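Local coordinates for naphthalene dioxygenase large subunit (Rhodococcus sp., PDB 2B1X), which is the large subunit of a Rieske-type non-haem iron dioxygenase, carrying an iron-sulfur cluster and a separate mononuclear iron site, at residues F307-D312 with T318-L323. Numbering follows the deposited sequence.
Sequences FLMGKD and TAFLTL
F307 and F320 form an antiparallel hydrogen-bonded pair: F307 N reaches F320 O at 3.0 Å, and F320 N returns to F307 O at 2.8 Å. F307 O also takes a CA-H...O contact from A319 CA at 3.2 Å. Both rings lie on one face of the sheet as an oblique pair with planes at 84°, and F307 CB sits off-centre over the F320 ring, 3.7 Å from its CZ. F320 CG falls between its backbone N and carbonyl carbon (chi1 65°), which brings the ring back across the partner strand. L308 leaves on the other face, where its CD2 packs 3.6 Å from A319 N. M309 shares the phenylalanine face; its chain, bent at chi2 and chi3, carries CE to 3.5 Å from F320 CE2, at the ring edge. Its backbone closes a second pair with T318, M309 N to T318 O being nearly straight (172°), although both donors stand above the carbonyl planes. K311 O is hydrogen-bonded to R360 NH1 of helix 348-361. Four backbone bonds thus hold this catalytic-domain beta hairpin in register, with apolar contacts joining F307, M309 and F320. The F307 side chain comes within about 7 Å of the mononuclear iron(III) ion.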
ATOM      1  N   PHE A 307      -3.603  35.694  -9.406  1.00 13.38           N
ATOM      2  CA  PHE A 307      -4.726  35.646 -10.344  1.00 13.45           C
ATOM      3  C   PHE A 307      -5.895  36.488  -9.857  1.00 13.84           C
ATOM      4  O   PHE A 307      -6.117  36.638  -8.653  1.00 13.38           O
ATOM      5  CB  PHE A 307      -5.246  34.219 -10.532  1.00 12.69           C
ATOM      6  CG  PHE A 307      -4.232  33.219 -11.031  1.00 13.85           C
ATOM      7  CD1 PHE A 307      -4.345  31.891 -10.653  1.00 12.75           C
ATOM      8  CD2 PHE A 307      -3.186  33.577 -11.887  1.00 13.88           C
ATOM      9  CE1 PHE A 307      -3.417  30.906 -11.120  1.00 14.08           C
ATOM     10  CE2 PHE A 307      -2.257  32.606 -12.336  1.00 13.29           C
ATOM     11  CZ  PHE A 307      -2.388  31.272 -11.953  1.00 12.27           C
ATOM     12  N   LEU A 308      -6.680  36.975 -10.802  1.00 14.62           N
ATOM     13  CA  LEU A 308      -7.878  37.788 -10.502  1.00 16.21           C
ATOM     14  C   LEU A 308      -9.065  36.896 -10.844  1.00 16.62           C
ATOM     15  O   LEU A 308      -9.227  36.529 -12.001  1.00 16.68           O
ATOM     16  CB  LEU A 308      -7.872  39.007 -11.415  1.00 16.73           C
ATOM     17  CG  LEU A 308      -8.333  40.428 -11.090  1.00 19.21           C
ATOM     18  CD1 LEU A 308      -8.944  41.033 -12.350  1.00 20.38           C
ATOM     19  CD2 LEU A 308      -9.274  40.541  -9.894  1.00 19.68           C
ATOM     20  N   MET A 309      -9.867  36.505  -9.854  1.00 17.70           N
ATOM     21  CA  MET A 309     -10.903  35.465 -10.065  1.00 18.36           C
ATOM     22  C   MET A 309     -12.058  35.588  -9.087  1.00 17.61           C
ATOM     23  O   MET A 309     -11.873  36.031  -7.936  1.00 16.85           O
ATOM     24  CB  MET A 309     -10.301  34.046  -9.948  1.00 19.73           C
ATOM     25  CG  MET A 309     -10.791  33.046 -11.034  1.00 25.22           C
ATOM     26  SD  MET A 309      -9.425  32.291 -11.945  1.00 37.14           S
ATOM     27  CE  MET A 309      -8.254  32.206 -10.726  1.00 27.38           C
ATOM     28  N   GLY A 310     -13.259  35.242  -9.566  1.00 17.27           N
ATOM     29  CA  GLY A 310     -14.454  35.149  -8.731  1.00 16.36           C
ATOM     30  C   GLY A 310     -14.393  34.025  -7.701  1.00 16.11           C
ATOM     31  O   GLY A 310     -13.735  32.990  -7.927  1.00 15.79           O
ATOM     32  N   LYS A 311     -15.051  34.228  -6.562  1.00 15.75           N
ATOM     33  CA  LYS A 311     -15.139  33.210  -5.503  1.00 16.22           C
ATOM     34  C   LYS A 311     -16.311  32.246  -5.742  1.00 16.15           C
ATOM     35  O   LYS A 311     -16.523  31.298  -4.976  1.00 16.20           O
ATOM     36  CB  LYS A 311     -15.257  33.875  -4.115  1.00 16.44           C
ATOM     37  CG  LYS A 311     -16.613  34.497  -3.845  1.00 15.57           C
ATOM     38  CD  LYS A 311     -16.651  35.122  -2.475  1.00 18.99           C
ATOM     39  CE  LYS A 311     -17.767  36.124  -2.366  1.00 20.47           C
ATOM     40  NZ  LYS A 311     -18.425  36.039  -1.052  1.00 24.28           N
ATOM     41  N   ASP A 312     -17.061  32.514  -6.812  1.00 16.24           N
ATOM     42  CA  ASP A 312     -18.209  31.702  -7.252  1.00 15.51           C
ATOM     43  C   ASP A 312     -18.738  32.294  -8.571  1.00 15.53           C
ATOM     44  O   ASP A 312     -18.226  33.321  -9.040  1.00 15.31           O
ATOM     45  CB  ASP A 312     -19.275  31.586  -6.150  1.00 15.27           C
ATOM     46  CG  ASP A 312     -19.941  32.937  -5.828  1.00 16.05           C
ATOM     47  OD1 ASP A 312     -20.228  33.200  -4.647  1.00 16.81           O
ATOM     48  OD2 ASP A 312     -20.168  33.789  -6.683  1.00 14.09           O
ATOM     49  N   THR A 318     -11.725  38.953  -7.398  1.00 15.34           N
ATOM     50  CA  THR A 318     -10.691  39.597  -6.611  1.00 14.69           C
ATOM     51  C   THR A 318      -9.345  38.862  -6.753  1.00 14.29           C
ATOM     52  O   THR A 318      -9.306  37.680  -7.118  1.00 12.76           O
ATOM     53  CB  THR A 318     -11.175  40.017  -5.140  1.00 15.79           C
ATOM     54  OG1 THR A 318     -10.243  39.669  -4.120  1.00 17.29           O
ATOM     55  CG2 THR A 318     -12.517  39.418  -4.733  1.00 11.84           C
ATOM     56  N   ALA A 319      -8.270  39.621  -6.606  1.00 13.38           N
ATOM     57  CA  ALA A 319      -6.920  39.136  -6.753  1.00 13.09           C
ATOM     58  C   ALA A 319      -6.513  38.248  -5.582  1.00 12.88           C
ATOM     59  O   ALA A 319      -6.860  38.493  -4.423  1.00 12.56           O
ATOM     60  CB  ALA A 319      -5.949  40.318  -6.877  1.00 12.93           C
ATOM     61  N   PHE A 320      -5.774  37.192  -5.889  1.00 12.58           N
ATOM     62  CA  PHE A 320      -5.188  36.388  -4.815  1.00 12.29           C
ATOM     63  C   PHE A 320      -3.809  35.954  -5.247  1.00 12.39           C
ATOM     64  O   PHE A 320      -3.531  35.881  -6.450  1.00 11.87           O
ATOM     65  CB  PHE A 320      -6.077  35.198  -4.470  1.00 12.23           C
ATOM     66  CG  PHE A 320      -6.220  34.180  -5.595  1.00 12.84           C
ATOM     67  CD1 PHE A 320      -5.273  33.149  -5.765  1.00 12.62           C
ATOM     68  CD2 PHE A 320      -7.327  34.210  -6.428  1.00 12.63           C
ATOM     69  CE1 PHE A 320      -5.432  32.197  -6.763  1.00 13.11           C
ATOM     70  CE2 PHE A 320      -7.486  33.271  -7.447  1.00 12.77           C
ATOM     71  CZ  PHE A 320      -6.532  32.253  -7.610  1.00 11.80           C
ATOM     72  N   LEU A 321      -2.951  35.699  -4.265  1.00 12.16           N
ATOM     73  CA  LEU A 321      -1.623  35.168  -4.493  1.00 12.60           C
ATOM     74  C   LEU A 321      -1.502  33.794  -3.841  1.00 13.30           C
ATOM     75  O   LEU A 321      -1.843  33.628  -2.662  1.00 13.94           O
ATOM     76  CB  LEU A 321      -0.553  36.125  -3.915  1.00 12.68           C
ATOM     77  CG  LEU A 321       0.892  35.590  -3.967  1.00 15.45           C
ATOM     78  CD1 LEU A 321       1.346  35.415  -5.437  1.00 13.84           C
ATOM     79  CD2 LEU A 321       1.851  36.506  -3.180  1.00 16.14           C
ATOM     80  N   THR A 322      -1.013  32.819  -4.600  1.00 12.18           N
ATOM     81  CA  THR A 322      -0.662  31.542  -4.037  1.00 12.50           C
ATOM     82  C   THR A 322       0.752  31.150  -4.474  1.00 12.23           C
ATOM     83  O   THR A 322       1.141  31.377  -5.630  1.00 12.67           O
ATOM     84  CB  THR A 322      -1.707  30.425  -4.449  1.00 11.82           C
ATOM     85  OG1 THR A 322      -1.175  29.139  -4.144  1.00 12.78           O
ATOM     86  CG2 THR A 322      -1.883  30.343  -5.955  1.00 10.66           C
ATOM     87  N   LEU A 323       1.509  30.598  -3.527  1.00 12.34           N
ATOM     88  CA  LEU A 323       2.784  29.938  -3.795  1.00 11.98           C
ATOM     89  C   LEU A 323       2.551  28.463  -3.520  1.00 11.61           C
ATOM     90  O   LEU A 323       1.832  28.115  -2.595  1.00 11.86           O
ATOM     91  CB  LEU A 323       3.876  30.434  -2.836  1.00 11.73           C
ATOM     92  CG  LEU A 323       4.374  31.885  -2.804  1.00 16.28           C
ATOM     93  CD1 LEU A 323       5.837  31.995  -2.346  1.00 17.24           C
ATOM     94  CD2 LEU A 323       4.082  32.747  -4.069  1.00 16.50           C
TER